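Local coordinates for protein metal-independent carbonic anhydrase (Nostoc sp. PCC 7120 = FACHB-418, PDB 7C5W) that catalyses the hydration of carbon dioxide to bicarbonate without any metal cofactor, working as a homotetramer built as a dimer of dimers, at residues A[24-29]-A[124-129]; A[74-79]-A[95-100]; A[132-137]-A[154-159]. All coordinates share one frame; numbering follows the deposited sequence.

Contact 1 (A[24-29]-A[124-129]); sequences ITESEV and AAIFIT
Ile24 starts the contact with its backbone: its carbonyl O lies 3.4 Å from CG2 of Ile128, a methyl held anti to the backbone N of Ile128. The other branch of Ile128 (chi1 -58°, CG1 anti to the carbonyl carbon) carries CD1 along the chain that follows: Ile128 CD1 is 4.0 Å from Thr25 C and 3.8 Å from Glu26 N. Ile128 thus packs against the main chain that leads into the helix. Thr25 is the N-cap and forms a capping box with Glu28: Glu28 N donates to Thr25 OG1 at 3.2 Å, and Thr25 N donates to Glu28 OE1 at 2.9 Å, on the anti side of the carboxylate and tilted from its plane. Glu26, extended from the first turn, brings OE1 to 4.5 Å from Ile126 CD1, a loose contact. Val29 turns its CB toward the strand. Helix 26-50 therefore begins over the face of strand 116-128 that carries Ile126 and Ile128. Ile24 and Val29 continue onto Ala133 of the adjoining strand 132-143, Glu28 forms a salt bridge with Lys159, and residues 126-128 pair in parallel with a strand of the second subunit.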
# COMPACT_ATOMS: atom_id res chain seq x y z
N ILE A 24 -2.79 7.19 5.73
CA ILE A 24 -2.87 7.64 7.14
C ILE A 24 -1.84 8.76 7.35
O ILE A 24 -0.71 8.63 6.84
CB ILE A 24 -2.63 6.44 8.09
CG1 ILE A 24 -3.71 5.37 7.93
CG2 ILE A 24 -2.51 6.91 9.53
CD1 ILE A 24 -3.41 4.06 8.61
N THR A 25 -2.23 9.80 8.08
CA THR A 25 -1.34 10.89 8.56
C THR A 25 -0.91 10.59 10.00
O THR A 25 -1.61 9.82 10.68
CB THR A 25 -2.04 12.25 8.56
OG1 THR A 25 -2.99 12.21 9.63
CG2 THR A 25 -2.73 12.57 7.24
N GLU A 26 0.19 11.22 10.43
CA GLU A 26 0.71 11.14 11.81
C GLU A 26 -0.40 11.46 12.81
O GLU A 26 -0.54 10.72 13.80
CB GLU A 26 1.91 12.08 11.97
CG GLU A 26 2.56 12.00 13.33
CD GLU A 26 3.89 12.72 13.42
OE1 GLU A 26 4.67 12.39 14.35
OE2 GLU A 26 4.14 13.60 12.56
N SER A 27 -1.18 12.52 12.56
CA SER A 27 -2.19 13.05 13.50
C SER A 27 -3.34 12.04 13.66
O SER A 27 -3.82 11.88 14.80
CB SER A 27 -2.68 14.42 13.08
OG SER A 27 -3.60 14.32 12.00
N GLU A 28 -3.75 11.38 12.58
CA GLU A 28 -4.73 10.26 12.60
C GLU A 28 -4.23 9.12 13.49
O GLU A 28 -5.05 8.53 14.21
CB GLU A 28 -4.96 9.74 11.18
CG GLU A 28 -5.91 10.59 10.35
CD GLU A 28 -6.06 10.12 8.91
OE1 GLU A 28 -5.11 9.52 8.38
OE2 GLU A 28 -7.13 10.34 8.32
N VAL A 29 -2.93 8.80 13.45
CA VAL A 29 -2.34 7.70 14.25
C VAL A 29 -2.40 8.09 15.73
O VAL A 29 -2.84 7.26 16.55
CB VAL A 29 -0.90 7.37 13.83
CG1 VAL A 29 -0.25 6.38 14.78
CG2 VAL A 29 -0.83 6.85 12.41
N ALA A 124 8.08 5.26 20.72
CA ALA A 124 9.52 5.17 20.40
C ALA A 124 9.70 5.40 18.90
O ALA A 124 10.73 5.96 18.51
CB ALA A 124 10.06 3.83 20.84
N ALA A 125 8.73 4.97 18.08
CA ALA A 125 8.82 5.03 16.60
C ALA A 125 7.45 4.81 15.96
O ALA A 125 6.62 4.08 16.54
CB ALA A 125 9.82 4.02 16.10
N ILE A 126 7.25 5.39 14.79
CA ILE A 126 6.01 5.26 13.96
C ILE A 126 6.44 4.92 12.53
O ILE A 126 7.38 5.56 12.03
CB ILE A 126 5.18 6.55 14.03
CG1 ILE A 126 4.80 6.90 15.47
CG2 ILE A 126 3.95 6.48 13.13
CD1 ILE A 126 3.96 8.15 15.59
N PHE A 127 5.79 3.95 11.90
CA PHE A 127 6.04 3.59 10.48
C PHE A 127 4.70 3.65 9.75
O PHE A 127 3.80 2.85 10.03
CB PHE A 127 6.79 2.26 10.38
CG PHE A 127 7.55 2.05 9.10
CD1 PHE A 127 6.90 2.03 7.88
CD2 PHE A 127 8.92 1.83 9.12
CE1 PHE A 127 7.60 1.79 6.70
CE2 PHE A 127 9.62 1.62 7.94
CZ PHE A 127 8.97 1.60 6.74
N ILE A 128 4.55 4.64 8.87
CA ILE A 128 3.37 4.76 7.97
C ILE A 128 3.77 4.15 6.63
O ILE A 128 4.66 4.72 5.96
CB ILE A 128 2.92 6.22 7.86
CG1 ILE A 128 2.56 6.78 9.24
CG2 ILE A 128 1.78 6.37 6.87
CD1 ILE A 128 2.26 8.26 9.22
N THR A 129 3.16 3.02 6.30
CA THR A 129 3.38 2.22 5.06
C THR A 129 2.28 2.52 4.04
O THR A 129 2.04 1.65 3.19
CB THR A 129 3.32 0.72 5.36
OG1 THR A 129 1.99 0.42 5.77
CG2 THR A 129 4.28 0.30 6.45

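Contact 2 (A[74-79]-A[95-100]); sequences VLFKPT and LAYFVG
Phe76 and Tyr97 both set CG anti to their backbone N (chi1 -173° and 172°), which carries the two rings from strand 75-77 and helix 91-99 into the interface between these elements. There they form an offset edge-to-face pair, the edge of Phe76 toward the face of Tyr97, with centroids 6.0 Å apart and planes at 81°. Phe98 completes an aromatic cluster: its CZ comes within 3.9 Å of Phe76 CZ, though the two rings, nearly parallel, are slid so far apart that they barely overlap. Within the helix, Tyr97 CD2 sits over the centre of the Phe98 ring.

Pro78 wedges in next to this cluster. Its CB stands 3.3 Å from the centroid of the Tyr97 ring, a CH-pi contact directly over the face, while its CG lies over the centre of the Phe76 ring. One proline therefore packs on both rings, and its contact over the face of Tyr97 probably limits how the phenol can tilt.

At the far end of that ring the hydroxyl approaches Thr79: Tyr97 OH is 3.6 Å from Thr79 N and 3.7 Å from Thr79 CB, and it makes a weak hydrogen bond with Leu80 N. Thr79 OG1 is itself bonded to Ser172 OG. Lys77 NZ gives weak bonds to the carbonyl oxygens of Pro78 and Thr79 and another bond to Ser172 O, tying this segment to strand 165-173. Thr79 and Tyr97 both bind hydrogencarbonate, so the contact forms part of the wall of the substrate site of this iota-class enzyme.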
# COMPACT_ATOMS: atom_id res chain seq x y z
N VAL A 74 -7.84 -10.61 13.78
CA VAL A 74 -6.97 -9.52 14.29
C VAL A 74 -5.77 -10.17 14.99
O VAL A 74 -5.97 -11.17 15.72
CB VAL A 74 -7.73 -8.58 15.24
CG1 VAL A 74 -6.80 -7.57 15.88
CG2 VAL A 74 -8.88 -7.90 14.52
N LEU A 75 -4.57 -9.63 14.76
CA LEU A 75 -3.33 -10.13 15.40
C LEU A 75 -3.19 -9.47 16.78
O LEU A 75 -2.44 -8.47 16.92
CB LEU A 75 -2.14 -9.84 14.48
CG LEU A 75 -2.03 -10.72 13.23
CD1 LEU A 75 -3.29 -10.68 12.39
CD2 LEU A 75 -0.82 -10.29 12.41
N PHE A 76 -3.93 -10.01 17.75
CA PHE A 76 -4.05 -9.47 19.13
C PHE A 76 -3.40 -10.43 20.12
O PHE A 76 -3.96 -11.53 20.40
CB PHE A 76 -5.53 -9.21 19.45
CG PHE A 76 -5.79 -8.50 20.75
CD1 PHE A 76 -4.80 -7.74 21.36
CD2 PHE A 76 -7.04 -8.55 21.35
CE1 PHE A 76 -5.05 -7.08 22.55
CE2 PHE A 76 -7.29 -7.89 22.54
CZ PHE A 76 -6.30 -7.15 23.14
N LYS A 77 -2.22 -10.06 20.63
CA LYS A 77 -1.58 -10.75 21.78
C LYS A 77 -1.67 -9.80 22.97
O LYS A 77 -0.85 -8.89 23.11
CB LYS A 77 -0.15 -11.19 21.45
CG LYS A 77 0.48 -12.07 22.52
CD LYS A 77 1.30 -11.28 23.51
CE LYS A 77 1.14 -11.70 24.95
NZ LYS A 77 1.58 -10.63 25.87
N PRO A 78 -2.70 -9.96 23.83
CA PRO A 78 -2.91 -9.09 24.99
C PRO A 78 -1.81 -9.24 26.06
O PRO A 78 -1.18 -10.28 26.12
CB PRO A 78 -4.27 -9.53 25.54
CG PRO A 78 -4.91 -10.30 24.41
CD PRO A 78 -3.76 -10.98 23.71
N THR A 79 -1.60 -8.19 26.86
CA THR A 79 -0.56 -8.15 27.93
C THR A 79 -0.67 -9.41 28.81
O THR A 79 0.34 -10.13 28.89
CB THR A 79 -0.69 -6.90 28.81
OG1 THR A 79 -0.95 -5.75 27.99
CG2 THR A 79 0.54 -6.66 29.64
N LEU A 95 -13.20 -9.34 23.57
CA LEU A 95 -14.22 -9.01 24.60
C LEU A 95 -13.87 -9.71 25.91
O LEU A 95 -13.73 -9.03 26.96
CB LEU A 95 -15.59 -9.47 24.09
CG LEU A 95 -16.77 -9.04 24.94
CD1 LEU A 95 -16.80 -7.53 25.10
CD2 LEU A 95 -18.08 -9.56 24.35
N ALA A 96 -13.71 -11.03 25.86
CA ALA A 96 -13.39 -11.89 27.02
C ALA A 96 -12.17 -11.30 27.74
O ALA A 96 -12.21 -11.17 28.97
CB ALA A 96 -13.16 -13.30 26.55
N TYR A 97 -11.12 -10.96 27.01
CA TYR A 97 -9.87 -10.46 27.63
C TYR A 97 -10.19 -9.23 28.49
O TYR A 97 -9.64 -9.11 29.60
CB TYR A 97 -8.80 -10.12 26.59
CG TYR A 97 -7.61 -9.42 27.21
CD1 TYR A 97 -6.69 -10.13 27.96
CD2 TYR A 97 -7.44 -8.05 27.10
CE1 TYR A 97 -5.61 -9.50 28.56
CE2 TYR A 97 -6.37 -7.40 27.69
CZ TYR A 97 -5.45 -8.13 28.42
OH TYR A 97 -4.38 -7.51 29.00
N PHE A 98 -11.03 -8.34 27.98
CA PHE A 98 -11.27 -6.99 28.57
C PHE A 98 -12.24 -7.07 29.76
O PHE A 98 -11.97 -6.38 30.76
CB PHE A 98 -11.72 -6.01 27.49
CG PHE A 98 -10.58 -5.49 26.65
CD1 PHE A 98 -9.53 -4.82 27.23
CD2 PHE A 98 -10.55 -5.72 25.28
CE1 PHE A 98 -8.47 -4.36 26.47
CE2 PHE A 98 -9.49 -5.27 24.52
CZ PHE A 98 -8.45 -4.59 25.11
N VAL A 99 -13.28 -7.90 29.65
CA VAL A 99 -14.45 -7.88 30.58
C VAL A 99 -14.74 -9.27 31.16
O VAL A 99 -15.64 -9.37 31.98
CB VAL A 99 -15.70 -7.32 29.87
CG1 VAL A 99 -15.49 -5.90 29.38
CG2 VAL A 99 -16.15 -8.21 28.73
N GLY A 100 -14.01 -10.31 30.75
CA GLY A 100 -14.25 -11.71 31.19
C GLY A 100 -15.64 -12.20 30.82
O GLY A 100 -16.12 -11.87 29.72

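Contact 3 (A[132-137]-A[154-159])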
# COMPACT_ATOMS: atom_id res chain seq x y z
N THR A 132 -1.69 1.66 5.94
CA THR A 132 -1.54 1.22 7.35
C THR A 132 -0.45 2.05 8.02
O THR A 132 0.29 2.76 7.31
CB THR A 132 -1.24 -0.28 7.46
OG1 THR A 132 0.13 -0.50 7.16
CG2 THR A 132 -2.11 -1.13 6.56
N ALA A 133 -0.38 1.95 9.34
CA ALA A 133 0.58 2.65 10.20
C ALA A 133 0.82 1.80 11.46
O ALA A 133 -0.17 1.38 12.08
CB ALA A 133 0.06 4.03 10.53
N THR A 134 2.08 1.53 11.77
CA THR A 134 2.51 0.76 12.96
C THR A 134 3.12 1.74 13.95
O THR A 134 3.84 2.64 13.51
CB THR A 134 3.44 -0.38 12.53
OG1 THR A 134 2.82 -1.05 11.44
CG2 THR A 134 3.72 -1.38 13.63
N THR A 135 2.80 1.60 15.24
CA THR A 135 3.45 2.34 16.36
C THR A 135 4.07 1.32 17.30
O THR A 135 3.50 0.22 17.44
CB THR A 135 2.46 3.25 17.11
OG1 THR A 135 1.55 2.45 17.88
CG2 THR A 135 1.69 4.16 16.17
N MET A 136 5.23 1.64 17.87
CA MET A 136 5.87 0.84 18.95
C MET A 136 6.34 1.82 20.02
O MET A 136 6.83 2.92 19.66
CB MET A 136 7.06 0.02 18.44
CG MET A 136 7.75 -0.75 19.54
SD MET A 136 9.03 -1.90 18.94
CE MET A 136 8.00 -3.26 18.40
N GLY A 137 6.18 1.43 21.28
CA GLY A 137 6.63 2.22 22.43
C GLY A 137 6.02 1.73 23.73
O GLY A 137 5.60 0.55 23.80
N THR A 154 2.91 -2.63 20.59
CA THR A 154 2.87 -2.45 19.12
C THR A 154 1.41 -2.45 18.65
O THR A 154 0.71 -3.42 18.97
CB THR A 154 3.65 -3.55 18.41
OG1 THR A 154 4.99 -3.44 18.89
CG2 THR A 154 3.62 -3.43 16.90
N TRP A 155 0.98 -1.40 17.94
CA TRP A 155 -0.32 -1.32 17.22
C TRP A 155 -0.07 -1.27 15.70
O TRP A 155 0.93 -0.66 15.29
CB TRP A 155 -1.10 -0.07 17.61
CG TRP A 155 -1.95 -0.19 18.83
CD1 TRP A 155 -2.90 -1.13 19.09
CD2 TRP A 155 -1.98 0.73 19.93
NE1 TRP A 155 -3.50 -0.87 20.30
CE2 TRP A 155 -2.96 0.26 20.83
CE3 TRP A 155 -1.28 1.90 20.24
CZ2 TRP A 155 -3.24 0.91 22.03
CZ3 TRP A 155 -1.56 2.55 21.42
CH2 TRP A 155 -2.53 2.06 22.30
N GLN A 156 -0.98 -1.83 14.91
CA GLN A 156 -1.06 -1.53 13.45
C GLN A 156 -2.48 -1.08 13.13
O GLN A 156 -3.41 -1.81 13.46
CB GLN A 156 -0.65 -2.73 12.61
CG GLN A 156 -0.48 -2.40 11.13
CD GLN A 156 -0.11 -3.61 10.30
OE1 GLN A 156 0.08 -3.52 9.09
NE2 GLN A 156 -0.02 -4.75 10.93
N PHE A 157 -2.62 0.11 12.55
CA PHE A 157 -3.92 0.69 12.13
C PHE A 157 -4.08 0.54 10.62
O PHE A 157 -3.12 0.84 9.88
CB PHE A 157 -4.00 2.15 12.56
CG PHE A 157 -3.92 2.33 14.05
CD1 PHE A 157 -5.05 2.18 14.84
CD2 PHE A 157 -2.71 2.61 14.67
CE1 PHE A 157 -4.98 2.33 16.22
CE2 PHE A 157 -2.64 2.76 16.05
CZ PHE A 157 -3.77 2.62 16.82
N LEU A 158 -5.24 0.06 10.19
CA LEU A 158 -5.69 0.09 8.77
C LEU A 158 -6.82 1.12 8.62
O LEU A 158 -7.74 1.13 9.45
CB LEU A 158 -6.14 -1.32 8.38
CG LEU A 158 -6.72 -1.47 6.98
CD1 LEU A 158 -5.67 -1.19 5.93
CD2 LEU A 158 -7.28 -2.87 6.78
N LYS A 159 -6.72 1.99 7.62
CA LYS A 159 -7.76 2.99 7.26
C LYS A 159 -8.77 2.29 6.35
O LYS A 159 -8.38 1.93 5.21
CB LYS A 159 -7.10 4.20 6.60
CG LYS A 159 -8.03 5.36 6.27
CD LYS A 159 -7.25 6.60 5.93
CE LYS A 159 -8.02 7.88 6.12
NZ LYS A 159 -7.11 9.04 6.27
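Thr135 and Trp155, like Ala133 and Phe157, are hydrogen-bonded pairs of an antiparallel hairpin. Ala133 N donates to Phe157 O at 3.0 Å, and Phe157 N returns a nearly straight bond to Ala133 O at 2.8 Å (171°); Thr135 and Trp155 exchange N-H and carbonyl in the same way. Between them, CA-H...O contacts reuse the same carbonyls, with Thr134 CA 3.2 Å from Trp155 O.

Side-chain packing differs on the two faces. On the face of Ala133, Thr135, Trp155 and Phe157, Thr135 OG1, weakly hydrogen-bonded to Gln33 NE2 of helix 26-50, meets the edge of the indole, 3.7 Å from Trp155 CE3, while Phe157 CZ lies over one indole face toward its rim; Val29 and Ala32 of the same helix cover part of this side. On the other face, Thr132 CG2 touches Leu158 CD1 at 3.6 Å.

Thr134, Thr154 and Gln156 on that second face look to the third subunit, whereas Thr132 OG1 bonds Thr129 OG1 of its own chain. Gln156, with CG anti to its backbone N (chi1 -170°) and the chain extended beyond, passes Thr134 OG1 at 3.6 Å from CG. Gln156 NE2 bonds Thr134 OG1 of the third subunit, Thr134 OG1 bonds Gln156 OE1 of that subunit, and Thr154 OG1 bonds its His171. With an alanine in place of Gln156, Thr134 of the third subunit would probably lose its amide partner and a gap would be likely to open at the interface. The pairing is that of an antiparallel beta hairpin, strands 132-143 and 148-159, one face turned to the long helix and the other to a subunit interface.

Contacts 1 and 3 are immediate neighbours, their centres 7 Å apart: strands 116-128 and 132-143 lie side by side in the sheet, joined by a probable hydrogen bond between Thr134 N and Phe127 O (2.8 Å), and Val29 CG1 packs on Thr135 CG2 at 3.3 Å. Contact 2 stands on the opposite side of the chain's centre from contact 1, about 23 Å between centres, and about 17 Å from contact 3, again between centres. It holds the hydrogencarbonate-binding Thr79 and Tyr97. Contact 3 approaches that site through Trp155, whose side chain is about 9 Å from that of Thr79 and about 10 Å from that of Tyr97. His170 lies between them, its ring meeting both Trp155 and Phe76. All three contacts touch the third subunit.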